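Local coordinates for kelch repeat and BTB domain-containing protein A55 (Vaccinia virus WR, PDB 6I2M), which probably serves as a substrate-specific adapter of CUL3-containing E3 ubiquitin ligases, its BTB domain binding CUL3 while its Kelch repeats are thought to recruit host proteins for degradation, at residues A[28-33]-A[67-72]; A[86-91]-A[120-125]; A[94-99]-A[131-136]; A[112-117]-A[136-141]. One frame throughout, in Å; residues are numbered along the deposited sequence.

The chain holds the BTB and BACK part of the protein, without the Kelch repeats, and the four contacts run from one into the other. Contact 1 holds the small sheet of the BTB fold against helix 69-79 and touches contact 3 through Ser71 OG and Thr97 OG1, 3.0 Å apart, although their centres lie about 19 Å from each other. Contacts 2, 3 and 4 all join BTB segments to segments around helices 120-132 and 136-147, with centres about 10 to 14 Å apart. Contact 4 meets contact 2 where Asn122 ND2 lies 2.8 Å from Asn117 O, and shares Lys136 with contact 3. A chain of another protein in the assembly lies against contact 3 and reaches Lys136.

Contact 1. Residues A[28-33]-A[67-72]; sequences NDERIN and LDYQSV
Tyr69, on the first turn of helix 69-79, lays its ring against Glu30 and Ile32 of strand 30-34. Glu30 takes one face of the ring: its CG sits almost exactly on the ring normal, 3.9 Å from the centroid of Tyr69, a CH-pi contact. The glutamate chain then bends at chi2 (-88°), which folds the carboxylate down over the phenol end, stacked with its plane only 5° from that of the ring. Glu30 OE1 comes to 3.7 Å from Tyr69 OH, but no hydrogen bond joins the two segments, so the carboxylate meets the ring as a stacked flat group. CB of Glu30 lies over the CD1-CE1 side of the same face, 3.6 Å from Tyr69 CE1.

Ile32, two residues along the strand, reaches the same CE1 corner obliquely with its CD1, at 3.7 Å from Tyr69 CE1. That methyl also lies 4.3 Å from Val72 CG1, about one helical turn beyond the tyrosine, so one methyl touches two side chains of the helix. The helix start is capped by Asp68, whose OD1 accepts from Ser71 N at 2.9 Å through its anti lone pair.

Within the BTB fold, Ile27 on the adjoining strand 23-27 touches Ile32, Tyr69 and Val72 together, Asn73 and Ile76 meet Ile32 further along helix 69-79, and helix 91-101 packs against Leu67, Ser71 and Val72.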
loop_
_atom_site.group_PDB
_atom_site.type_symbol
_atom_site.label_atom_id
_atom_site.label_comp_id
_atom_site.label_asym_id
_atom_site.label_seq_id
_atom_site.Cartn_x
_atom_site.Cartn_y
_atom_site.Cartn_z
ATOM N N ASN A 28 -20.037 -19.537 7.552
ATOM C CA ASN A 28 -21.277 -20.312 7.410
ATOM C C ASN A 28 -21.556 -20.711 5.946
ATOM O O ASN A 28 -21.255 -21.846 5.568
ATOM C CB ASN A 28 -22.484 -19.613 8.069
ATOM C CG ASN A 28 -22.347 -19.409 9.559
ATOM O OD1 ASN A 28 -22.257 -20.363 10.342
ATOM N ND2 ASN A 28 -22.345 -18.156 9.986
ATOM N N ASP A 29 -22.101 -19.784 5.127
ATOM C CA ASP A 29 -22.429 -20.016 3.714
ATOM C C ASP A 29 -21.843 -18.945 2.778
ATOM O O ASP A 29 -21.923 -19.086 1.554
ATOM C CB ASP A 29 -23.955 -20.125 3.527
ATOM C CG ASP A 29 -24.580 -21.318 4.224
ATOM O OD1 ASP A 29 -24.290 -22.465 3.814
ATOM O OD2 ASP A 29 -25.366 -21.107 5.171
ATOM N N GLU A 30 -21.248 -17.886 3.357
ATOM C CA GLU A 30 -20.646 -16.768 2.626
ATOM C C GLU A 30 -19.154 -16.996 2.361
ATOM O O GLU A 30 -18.464 -17.594 3.190
ATOM C CB GLU A 30 -20.861 -15.450 3.387
ATOM C CG GLU A 30 -22.312 -14.998 3.484
ATOM C CD GLU A 30 -22.859 -14.145 2.352
ATOM O OE1 GLU A 30 -22.233 -14.096 1.269
ATOM O OE2 GLU A 30 -23.927 -13.524 2.554
ATOM N N ARG A 31 -18.659 -16.503 1.206
ATOM C CA ARG A 31 -17.261 -16.642 0.786
ATOM C C ARG A 31 -16.634 -15.308 0.370
ATOM O O ARG A 31 -17.243 -14.551 -0.390
ATOM C CB ARG A 31 -17.134 -17.664 -0.358
ATOM C CG ARG A 31 -17.205 -19.116 0.092
ATOM C CD ARG A 31 -17.179 -20.058 -1.093
ATOM N NE ARG A 31 -17.014 -21.452 -0.680
ATOM C CZ ARG A 31 -15.857 -22.108 -0.692
ATOM N NH1 ARG A 31 -14.747 -21.506 -1.101
ATOM N NH2 ARG A 31 -15.804 -23.374 -0.301
ATOM N N ILE A 32 -15.414 -15.026 0.878
ATOM C CA ILE A 32 -14.641 -13.816 0.565
ATOM C C ILE A 32 -13.270 -14.239 0.026
ATOM O O ILE A 32 -12.510 -14.900 0.735
ATOM C CB ILE A 32 -14.503 -12.831 1.771
ATOM C CG1 ILE A 32 -15.851 -12.571 2.485
ATOM C CG2 ILE A 32 -13.842 -11.511 1.330
ATOM C CD1 ILE A 32 -15.731 -12.297 3.991
ATOM N N ASN A 33 -12.964 -13.858 -1.227
ATOM C CA ASN A 33 -11.695 -14.171 -1.883
ATOM C C ASN A 33 -10.696 -13.026 -1.715
ATOM O O ASN A 33 -11.027 -11.870 -1.990
ATOM C CB ASN A 33 -11.906 -14.509 -3.362
ATOM C CG ASN A 33 -12.587 -15.835 -3.590
ATOM O OD1 ASN A 33 -11.971 -16.903 -3.501
ATOM N ND2 ASN A 33 -13.874 -15.797 -3.899
ATOM N N LEU A 67 -17.364 -15.859 13.810
ATOM C CA LEU A 67 -17.295 -14.396 13.721
ATOM C C LEU A 67 -18.392 -13.844 12.792
ATOM O O LEU A 67 -18.884 -14.572 11.927
ATOM C CB LEU A 67 -15.903 -13.944 13.229
ATOM C CG LEU A 67 -14.683 -14.363 14.063
ATOM C CD1 LEU A 67 -13.433 -14.389 13.213
ATOM C CD2 LEU A 67 -14.483 -13.455 15.270
ATOM N N ASP A 68 -18.766 -12.558 12.974
ATOM C CA ASP A 68 -19.788 -11.863 12.180
ATOM C C ASP A 68 -19.289 -11.598 10.750
ATOM O O ASP A 68 -18.197 -11.052 10.585
ATOM C CB ASP A 68 -20.198 -10.553 12.881
ATOM C CG ASP A 68 -21.277 -9.766 12.166
ATOM O OD1 ASP A 68 -20.926 -8.863 11.377
ATOM O OD2 ASP A 68 -22.471 -10.049 12.399
ATOM N N TYR A 69 -20.088 -11.988 9.726
ATOM C CA TYR A 69 -19.752 -11.844 8.300
ATOM C C TYR A 69 -19.494 -10.398 7.862
ATOM O O TYR A 69 -18.434 -10.132 7.294
ATOM C CB TYR A 69 -20.802 -12.512 7.381
ATOM C CG TYR A 69 -20.666 -12.132 5.918
ATOM C CD1 TYR A 69 -19.568 -12.544 5.167
ATOM C CD2 TYR A 69 -21.626 -11.343 5.290
ATOM C CE1 TYR A 69 -19.423 -12.172 3.832
ATOM C CE2 TYR A 69 -21.498 -10.975 3.950
ATOM C CZ TYR A 69 -20.396 -11.396 3.224
ATOM O OH TYR A 69 -20.261 -11.043 1.903
ATOM N N GLN A 70 -20.469 -9.486 8.085
ATOM C CA GLN A 70 -20.368 -8.071 7.708
ATOM C C GLN A 70 -19.169 -7.393 8.380
ATOM O O GLN A 70 -18.555 -6.511 7.779
ATOM C CB GLN A 70 -21.688 -7.323 7.991
ATOM C CG GLN A 70 -21.825 -5.950 7.308
ATOM C CD GLN A 70 -21.758 -5.981 5.794
ATOM O OE1 GLN A 70 -22.342 -6.845 5.125
ATOM N NE2 GLN A 70 -21.046 -5.023 5.218
ATOM N N SER A 71 -18.811 -7.849 9.597
ATOM C CA SER A 71 -17.662 -7.369 10.360
ATOM C C SER A 71 -16.359 -7.797 9.664
ATOM O O SER A 71 -15.527 -6.937 9.381
ATOM C CB SER A 71 -17.714 -7.898 11.790
ATOM O OG SER A 71 -16.612 -7.449 12.558
ATOM N N VAL A 72 -16.214 -9.109 9.348
ATOM C CA VAL A 72 -15.047 -9.691 8.662
ATOM C C VAL A 72 -14.866 -9.052 7.271
ATOM O O VAL A 72 -13.757 -8.631 6.944
ATOM C CB VAL A 72 -15.087 -11.253 8.608
ATOM C CG1 VAL A 72 -13.918 -11.825 7.810
ATOM C CG2 VAL A 72 -15.103 -11.862 10.005
#

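Contact 2. Residues A[86-91]-A[120-125]; sequences LTNDNV and SKNCID
A single polar meeting of two asparagine side chains, Asn88 and Asn122, joins the loop ahead of helix 91-101 to the start of helix 120-132. The two side chains approach from opposite directions, with their amide planes 43° apart. Asn88 ND2 donates to Asn122 OD1 at 2.9 Å, but the N-H points well off the acceptor, at 123°, and the bond is weak. Asn88 OD1 lies 3.1 Å from the same Asn122 OD1, two acceptors side by side, so the amide is not presented squarely to its partner. Asn88 has CG anti to its own backbone N (chi1 -171°), which carries the amide out from the loop toward the helix.

The contact ties the BTB domain to the BACK region, the helical part that follows BTB in BTB-Kelch proteins. Asn122 is buried, and its stronger polar partner lies elsewhere: ND2 donates to Asn117 O, just past the end of helix 104-116. With OD1 turned to Asn88 and ND2 to Asn117, this one side chain links two BTB segments.

The loop carrying Asn88 is itself braced. Thr87 N donates to Asn90 OD1 at 3.1 Å, the donor tilted 32° from the carbonyl plane, and Val91 N bonds to Thr87 O at 3.1 Å as helix 91-101 begins.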
loop_
_atom_site.group_PDB
_atom_site.type_symbol
_atom_site.label_atom_id
_atom_site.label_comp_id
_atom_site.label_asym_id
_atom_site.label_seq_id
_atom_site.Cartn_x
_atom_site.Cartn_y
_atom_site.Cartn_z
ATOM N N LEU A 86 -17.506 3.671 10.096
ATOM C CA LEU A 86 -17.835 3.456 11.507
ATOM C C LEU A 86 -19.158 4.102 11.934
ATOM O O LEU A 86 -19.374 5.291 11.691
ATOM C CB LEU A 86 -16.692 3.960 12.411
ATOM C CG LEU A 86 -15.294 3.396 12.144
ATOM C CD1 LEU A 86 -14.287 4.513 11.950
ATOM C CD2 LEU A 86 -14.849 2.490 13.267
ATOM N N THR A 87 -20.034 3.306 12.580
ATOM C CA THR A 87 -21.330 3.720 13.143
ATOM C C THR A 87 -21.516 3.056 14.511
ATOM O O THR A 87 -21.069 1.925 14.700
ATOM C CB THR A 87 -22.514 3.429 12.198
ATOM O OG1 THR A 87 -22.454 2.083 11.731
ATOM C CG2 THR A 87 -22.593 4.397 11.026
ATOM N N ASN A 88 -22.189 3.752 15.450
ATOM C CA ASN A 88 -22.450 3.322 16.835
ATOM C C ASN A 88 -22.970 1.878 16.993
ATOM O O ASN A 88 -22.698 1.250 18.019
ATOM C CB ASN A 88 -23.405 4.308 17.525
ATOM C CG ASN A 88 -23.572 4.097 19.013
ATOM O OD1 ASN A 88 -22.615 4.159 19.793
ATOM N ND2 ASN A 88 -24.802 3.850 19.439
ATOM N N ASP A 89 -23.698 1.357 15.988
ATOM C CA ASP A 89 -24.274 0.012 16.023
ATOM C C ASP A 89 -23.312 -1.109 15.600
ATOM O O ASP A 89 -23.354 -2.182 16.206
ATOM C CB ASP A 89 -25.571 -0.050 15.200
ATOM C CG ASP A 89 -26.673 0.855 15.719
ATOM O OD1 ASP A 89 -27.226 0.558 16.802
ATOM O OD2 ASP A 89 -26.987 1.857 15.041
ATOM N N ASN A 90 -22.463 -0.880 14.573
ATOM C CA ASN A 90 -21.541 -1.909 14.076
ATOM C C ASN A 90 -20.164 -1.938 14.768
ATOM O O ASN A 90 -19.537 -3.000 14.783
ATOM C CB ASN A 90 -21.376 -1.841 12.545
ATOM C CG ASN A 90 -20.802 -0.566 11.959
ATOM O OD1 ASN A 90 -20.007 0.157 12.571
ATOM N ND2 ASN A 90 -21.167 -0.284 10.719
ATOM N N VAL A 91 -19.701 -0.797 15.338
ATOM C CA VAL A 91 -18.391 -0.657 16.014
ATOM C C VAL A 91 -18.176 -1.672 17.152
ATOM O O VAL A 91 -17.036 -2.068 17.406
ATOM C CB VAL A 91 -18.078 0.787 16.495
ATOM C CG1 VAL A 91 -17.808 1.711 15.316
ATOM C CG2 VAL A 91 -19.171 1.349 17.404
ATOM N N SER A 120 -24.003 9.412 27.051
ATOM C CA SER A 120 -24.736 8.866 28.196
ATOM C C SER A 120 -25.588 7.660 27.768
ATOM O O SER A 120 -25.706 6.696 28.519
ATOM C CB SER A 120 -25.609 9.939 28.840
ATOM O OG SER A 120 -26.499 10.522 27.902
ATOM N N LYS A 121 -26.145 7.707 26.547
ATOM C CA LYS A 121 -26.964 6.639 25.963
ATOM C C LYS A 121 -26.129 5.439 25.469
ATOM O O LYS A 121 -26.681 4.351 25.283
ATOM C CB LYS A 121 -27.866 7.196 24.840
ATOM C CG LYS A 121 -27.120 7.925 23.722
ATOM C CD LYS A 121 -28.016 8.917 22.994
ATOM C CE LYS A 121 -27.239 9.831 22.075
ATOM N NZ LYS A 121 -26.474 10.866 22.825
ATOM N N ASN A 122 -24.809 5.641 25.267
ATOM C CA ASN A 122 -23.880 4.620 24.775
ATOM C C ASN A 122 -23.107 3.892 25.878
ATOM O O ASN A 122 -23.044 2.662 25.850
ATOM C CB ASN A 122 -22.906 5.221 23.750
ATOM C CG ASN A 122 -23.551 5.797 22.508
ATOM O OD1 ASN A 122 -24.550 5.285 21.985
ATOM N ND2 ASN A 122 -22.976 6.874 21.997
ATOM N N CYS A 123 -22.518 4.650 26.833
ATOM C CA CYS A 123 -21.689 4.170 27.953
ATOM C C CYS A 123 -22.272 2.973 28.713
ATOM O O CYS A 123 -21.521 2.075 29.100
ATOM C CB CYS A 123 -21.361 5.315 28.907
ATOM S SG CYS A 123 -22.798 6.000 29.772
ATOM N N ILE A 124 -23.599 2.978 28.931
ATOM C CA ILE A 124 -24.350 1.929 29.626
ATOM C C ILE A 124 -24.225 0.566 28.896
ATOM O O ILE A 124 -24.116 -0.469 29.557
ATOM C CB ILE A 124 -25.823 2.390 29.882
ATOM C CG1 ILE A 124 -26.585 1.410 30.802
ATOM C CG2 ILE A 124 -26.599 2.687 28.585
ATOM C CD1 ILE A 124 -27.460 2.089 31.832
ATOM N N ASP A 125 -24.172 0.588 27.549
ATOM C CA ASP A 125 -24.040 -0.598 26.702
ATOM C C ASP A 125 -22.578 -1.027 26.521
ATOM O O ASP A 125 -22.299 -2.228 26.502
ATOM C CB ASP A 125 -24.717 -0.354 25.338
ATOM C CG ASP A 125 -24.712 -1.536 24.385
ATOM O OD1 ASP A 125 -25.032 -2.662 24.829
ATOM O OD2 ASP A 125 -24.408 -1.331 23.191
#

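Contact 3. Residues A[94-99]-A[131-136]; sequences ILSTAD and DKYNNK
Ser96 sets its hydroxyl over one face of the Tyr133 ring, where helix 91-101 of the BTB domain faces the turn between helices 120-132 and 136-147 of the BACK region. Ser96 OG stands 3.3 Å above the ring plane, displaced toward the rim, and its nearest ring atom is Tyr133 CE1. Ser96 CB follows at 3.7 Å from the same CE1, so the serine meets the ring through both of its side-chain atoms. Tyr133 has its CG beside the backbone N (chi1 -70°), which swings the ring from the turn toward the helix.

The serine hydroxyl is held from outside the pair: it hydrogen-bonds to Tyr129 OH and weakly to Lys92 O. Tyr129 also meets Tyr133 ring to ring, the planes at about 35°, so Tyr129 touches both partners, consistent with a second-shell part in placing them. Asp99, about one turn beyond Ser96, lies near Tyr133 O and hydrogen-bonds through OD2 to an aromatic side chain of the chain of another protein, whose backbone bonds to Asn134 ND2.

Asn135 caps the start of helix 136-147, its OD1 accepting from Ile138 N. Its amide nitrogen bonds to Glu111 OE2 and comes within 4.2 Å of a BTB methyl: Asn135 ND2 to Leu95 CD2.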
loop_
_atom_site.group_PDB
_atom_site.type_symbol
_atom_site.label_atom_id
_atom_site.label_comp_id
_atom_site.label_asym_id
_atom_site.label_seq_id
_atom_site.Cartn_x
_atom_site.Cartn_y
_atom_site.Cartn_z
ATOM N N ILE A 94 -17.242 -4.905 15.188
ATOM C CA ILE A 94 -16.009 -4.742 14.400
ATOM C C ILE A 94 -14.771 -4.819 15.317
ATOM O O ILE A 94 -13.777 -5.440 14.937
ATOM C CB ILE A 94 -16.032 -3.482 13.474
ATOM C CG1 ILE A 94 -17.211 -3.560 12.471
ATOM C CG2 ILE A 94 -14.698 -3.308 12.712
ATOM C CD1 ILE A 94 -17.622 -2.234 11.821
ATOM N N LEU A 95 -14.857 -4.242 16.535
ATOM C CA LEU A 95 -13.776 -4.264 17.525
ATOM C C LEU A 95 -13.481 -5.688 18.029
ATOM O O LEU A 95 -12.308 -6.046 18.151
ATOM C CB LEU A 95 -14.079 -3.302 18.696
ATOM C CG LEU A 95 -13.030 -3.194 19.820
ATOM C CD1 LEU A 95 -11.795 -2.433 19.368
ATOM C CD2 LEU A 95 -13.613 -2.528 21.038
ATOM N N SER A 96 -14.534 -6.492 18.297
ATOM C CA SER A 96 -14.437 -7.882 18.770
ATOM C C SER A 96 -13.688 -8.779 17.782
ATOM O O SER A 96 -12.830 -9.567 18.194
ATOM C CB SER A 96 -15.824 -8.462 19.027
ATOM O OG SER A 96 -16.469 -7.819 20.112
ATOM N N THR A 97 -14.020 -8.653 16.484
ATOM C CA THR A 97 -13.414 -9.416 15.393
ATOM C C THR A 97 -11.973 -8.947 15.148
ATOM O O THR A 97 -11.097 -9.782 14.907
ATOM C CB THR A 97 -14.294 -9.348 14.137
ATOM O OG1 THR A 97 -15.669 -9.511 14.495
ATOM C CG2 THR A 97 -13.908 -10.385 13.102
ATOM N N ALA A 98 -11.732 -7.617 15.230
ATOM C CA ALA A 98 -10.408 -7.012 15.062
ATOM C C ALA A 98 -9.470 -7.423 16.194
ATOM O O ALA A 98 -8.266 -7.536 15.969
ATOM C CB ALA A 98 -10.517 -5.496 14.999
ATOM N N ASP A 99 -10.023 -7.654 17.403
ATOM C CA ASP A 99 -9.276 -8.084 18.586
ATOM C C ASP A 99 -8.832 -9.542 18.455
ATOM O O ASP A 99 -7.722 -9.877 18.871
ATOM C CB ASP A 99 -10.111 -7.876 19.862
ATOM C CG ASP A 99 -9.351 -8.006 21.171
ATOM O OD1 ASP A 99 -8.107 -7.844 21.161
ATOM O OD2 ASP A 99 -10.000 -8.246 22.209
ATOM N N ASP A 131 -16.775 -5.672 29.724
ATOM C CA ASP A 131 -16.733 -6.585 30.871
ATOM C C ASP A 131 -16.731 -8.043 30.393
ATOM O O ASP A 131 -16.250 -8.923 31.109
ATOM C CB ASP A 131 -17.922 -6.324 31.814
ATOM C CG ASP A 131 -17.892 -7.110 33.112
ATOM O OD1 ASP A 131 -16.955 -6.901 33.913
ATOM O OD2 ASP A 131 -18.812 -7.927 33.331
ATOM N N LYS A 132 -17.268 -8.293 29.183
ATOM C CA LYS A 132 -17.335 -9.617 28.562
ATOM C C LYS A 132 -16.086 -9.891 27.712
ATOM O O LYS A 132 -15.590 -11.018 27.712
ATOM C CB LYS A 132 -18.609 -9.734 27.701
ATOM C CG LYS A 132 -18.952 -11.154 27.258
ATOM C CD LYS A 132 -20.039 -11.159 26.194
ATOM C CE LYS A 132 -20.312 -12.546 25.668
ATOM N NZ LYS A 132 -21.352 -12.537 24.607
ATOM N N TYR A 133 -15.589 -8.864 26.991
ATOM C CA TYR A 133 -14.437 -8.972 26.092
ATOM C C TYR A 133 -13.099 -8.526 26.724
ATOM O O TYR A 133 -12.113 -8.340 26.003
ATOM C CB TYR A 133 -14.720 -8.234 24.769
ATOM C CG TYR A 133 -15.768 -8.917 23.915
ATOM C CD1 TYR A 133 -15.406 -9.819 22.919
ATOM C CD2 TYR A 133 -17.125 -8.666 24.105
ATOM C CE1 TYR A 133 -16.367 -10.454 22.131
ATOM C CE2 TYR A 133 -18.094 -9.293 23.324
ATOM C CZ TYR A 133 -17.710 -10.185 22.338
ATOM O OH TYR A 133 -18.667 -10.803 21.568
ATOM N N ASN A 134 -13.063 -8.403 28.073
ATOM C CA ASN A 134 -11.901 -8.048 28.906
ATOM C C ASN A 134 -11.096 -6.824 28.390
ATOM O O ASN A 134 -9.861 -6.822 28.437
ATOM C CB ASN A 134 -10.992 -9.283 29.108
ATOM C CG ASN A 134 -10.127 -9.276 30.355
ATOM O OD1 ASN A 134 -10.114 -8.327 31.153
ATOM N ND2 ASN A 134 -9.378 -10.351 30.547
ATOM N N ASN A 135 -11.806 -5.783 27.911
ATOM C CA ASN A 135 -11.188 -4.553 27.410
ATOM C C ASN A 135 -11.191 -3.510 28.532
ATOM O O ASN A 135 -12.116 -2.701 28.621
ATOM C CB ASN A 135 -11.915 -4.047 26.151
ATOM C CG ASN A 135 -11.165 -2.989 25.375
ATOM O OD1 ASN A 135 -10.887 -1.889 25.863
ATOM N ND2 ASN A 135 -10.839 -3.293 24.129
ATOM N N LYS A 136 -10.152 -3.551 29.396
ATOM C CA LYS A 136 -9.975 -2.668 30.558
ATOM C C LYS A 136 -9.885 -1.171 30.218
ATOM O O LYS A 136 -10.183 -0.340 31.079
ATOM C CB LYS A 136 -8.765 -3.106 31.398
ATOM C CG LYS A 136 -9.096 -4.199 32.404
ATOM C CD LYS A 136 -7.889 -4.568 33.262
ATOM C CE LYS A 136 -8.253 -5.469 34.420
ATOM N NZ LYS A 136 -8.547 -6.862 33.983
#

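Contact 4. Residues A[112-117]-A[136-141]; sequences NYILKN and KKIESA
Helix 104-116 of the BTB domain and helix 136-147 of the BACK region pack side by side, running almost parallel: the short segments 112-116 and 136-141 make an angle of 5°, with a closest axis approach of 10.9 Å. Two buried isoleucines make the inner part of the contact. Ile114 and Ile138 cross at about a right angle and touch through their CG2 branches, Ile114 CG2 lying 4.0 Å from Ile138 CG2. Leu95 of helix 91-101 packs on both of them.

Further out, Leu115 divides its two methyls between neighbours one turn apart on the facing helix. CD2 of Leu115 meets Ala141 CB at 3.7 Å, while its CD1 lies 3.9 Å from Lys137 CE. The lysine chain is extended throughout, from CG anti to the backbone N (chi1 -169°) onward, so aliphatic carbon crosses the leucine and the ammonium is carried past it to a long, weak ion pair with Glu111.

Asn117 ND2 hydrogen-bonds back to Tyr113 O, 2.9 Å away, at the end of helix 104-116. With no hydrogen bond or salt bridge between the two segments, the parallel helices are held here by shape and apolar burial rather than by directed bonds, and the charged end of Lys137 stays outside the apolar contact.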
loop_
_atom_site.group_PDB
_atom_site.type_symbol
_atom_site.label_atom_id
_atom_site.label_comp_id
_atom_site.label_asym_id
_atom_site.label_seq_id
_atom_site.Cartn_x
_atom_site.Cartn_y
_atom_site.Cartn_z
ATOM N N ASN A 112 -10.783 4.488 19.291
ATOM C CA ASN A 112 -10.809 5.952 19.206
ATOM C C ASN A 112 -12.211 6.487 18.916
ATOM O O ASN A 112 -12.577 7.527 19.458
ATOM C CB ASN A 112 -9.805 6.470 18.170
ATOM C CG ASN A 112 -8.347 6.319 18.550
ATOM O OD1 ASN A 112 -7.983 6.029 19.699
ATOM N ND2 ASN A 112 -7.470 6.519 17.580
ATOM N N TYR A 113 -12.994 5.768 18.081
ATOM C CA TYR A 113 -14.374 6.122 17.725
ATOM C C TYR A 113 -15.304 5.932 18.929
ATOM O O TYR A 113 -16.189 6.762 19.147
ATOM C CB TYR A 113 -14.857 5.282 16.525
ATOM C CG TYR A 113 -16.210 5.691 15.979
ATOM C CD1 TYR A 113 -17.382 5.105 16.451
ATOM C CD2 TYR A 113 -16.318 6.637 14.963
ATOM C CE1 TYR A 113 -18.629 5.467 15.945
ATOM C CE2 TYR A 113 -17.561 7.006 14.448
ATOM C CZ TYR A 113 -18.714 6.419 14.943
ATOM O OH TYR A 113 -19.942 6.779 14.441
ATOM N N ILE A 114 -15.109 4.834 19.693
ATOM C CA ILE A 114 -15.891 4.492 20.887
ATOM C C ILE A 114 -15.644 5.522 22.003
ATOM O O ILE A 114 -16.608 6.016 22.585
ATOM C CB ILE A 114 -15.660 3.007 21.321
ATOM C CG1 ILE A 114 -16.294 2.033 20.293
ATOM C CG2 ILE A 114 -16.191 2.722 22.741
ATOM C CD1 ILE A 114 -15.700 0.610 20.249
ATOM N N LEU A 115 -14.364 5.870 22.261
ATOM C CA LEU A 115 -13.960 6.852 23.277
ATOM C C LEU A 115 -14.442 8.276 22.951
ATOM O O LEU A 115 -14.803 9.020 23.865
ATOM C CB LEU A 115 -12.432 6.843 23.476
ATOM C CG LEU A 115 -11.826 5.617 24.166
ATOM C CD1 LEU A 115 -10.384 5.413 23.741
ATOM C CD2 LEU A 115 -11.909 5.730 25.677
ATOM N N LYS A 116 -14.445 8.644 21.651
ATOM C CA LYS A 116 -14.877 9.953 21.146
ATOM C C LYS A 116 -16.401 10.106 21.246
ATOM O O LYS A 116 -16.879 11.135 21.725
ATOM C CB LYS A 116 -14.401 10.143 19.689
ATOM C CG LYS A 116 -14.804 11.455 19.022
ATOM C CD LYS A 116 -14.601 11.384 17.516
ATOM C CE LYS A 116 -15.201 12.565 16.794
ATOM N NZ LYS A 116 -15.060 12.437 15.320
ATOM N N ASN A 117 -17.153 9.085 20.785
ATOM C CA ASN A 117 -18.619 9.080 20.777
ATOM C C ASN A 117 -19.242 8.418 22.025
ATOM O O ASN A 117 -20.388 7.963 21.968
ATOM C CB ASN A 117 -19.141 8.447 19.478
ATOM C CG ASN A 117 -18.742 9.194 18.230
ATOM O OD1 ASN A 117 -19.357 10.195 17.849
ATOM N ND2 ASN A 117 -17.701 8.721 17.563
ATOM N N LYS A 136 -10.152 -3.551 29.396
ATOM C CA LYS A 136 -9.975 -2.668 30.558
ATOM C C LYS A 136 -9.885 -1.171 30.218
ATOM O O LYS A 136 -10.183 -0.340 31.079
ATOM C CB LYS A 136 -8.765 -3.106 31.398
ATOM C CG LYS A 136 -9.096 -4.199 32.404
ATOM C CD LYS A 136 -7.889 -4.568 33.262
ATOM C CE LYS A 136 -8.253 -5.469 34.420
ATOM N NZ LYS A 136 -8.547 -6.862 33.983
ATOM N N LYS A 137 -9.486 -0.834 28.972
ATOM C CA LYS A 137 -9.367 0.539 28.476
ATOM C C LYS A 137 -10.753 1.187 28.365
ATOM O O LYS A 137 -10.969 2.266 28.920
ATOM C CB LYS A 137 -8.635 0.559 27.121
ATOM C CG LYS A 137 -8.219 1.947 26.653
ATOM C CD LYS A 137 -7.632 1.906 25.254
ATOM C CE LYS A 137 -7.259 3.282 24.765
ATOM N NZ LYS A 137 -6.705 3.243 23.387
ATOM N N ILE A 138 -11.689 0.518 27.662
ATOM C CA ILE A 138 -13.064 0.988 27.478
ATOM C C ILE A 138 -13.889 0.727 28.758
ATOM O O ILE A 138 -14.744 1.548 29.094
ATOM C CB ILE A 138 -13.695 0.423 26.164
ATOM C CG1 ILE A 138 -12.936 0.971 24.926
ATOM C CG2 ILE A 138 -15.207 0.732 26.052
ATOM C CD1 ILE A 138 -13.086 0.172 23.639
ATOM N N GLU A 139 -13.585 -0.372 29.495
ATOM C CA GLU A 139 -14.256 -0.745 30.751
ATOM C C GLU A 139 -14.160 0.349 31.814
ATOM O O GLU A 139 -15.141 0.593 32.515
ATOM C CB GLU A 139 -13.710 -2.073 31.299
ATOM C CG GLU A 139 -14.779 -2.969 31.904
ATOM C CD GLU A 139 -14.929 -2.946 33.415
ATOM O OE1 GLU A 139 -14.385 -2.026 34.069
ATOM O OE2 GLU A 139 -15.603 -3.857 33.947
ATOM N N SER A 140 -12.993 1.013 31.917
ATOM C CA SER A 140 -12.751 2.104 32.862
ATOM C C SER A 140 -13.416 3.403 32.390
ATOM O O SER A 140 -13.982 4.123 33.213
ATOM C CB SER A 140 -11.255 2.321 33.064
ATOM O OG SER A 140 -10.632 1.171 33.613
ATOM N N ALA A 141 -13.352 3.691 31.070
ATOM C CA ALA A 141 -13.921 4.888 30.443
ATOM C C ALA A 141 -15.452 4.907 30.468
ATOM O O ALA A 141 -16.039 5.957 30.737
ATOM C CB ALA A 141 -13.415 5.023 29.017
#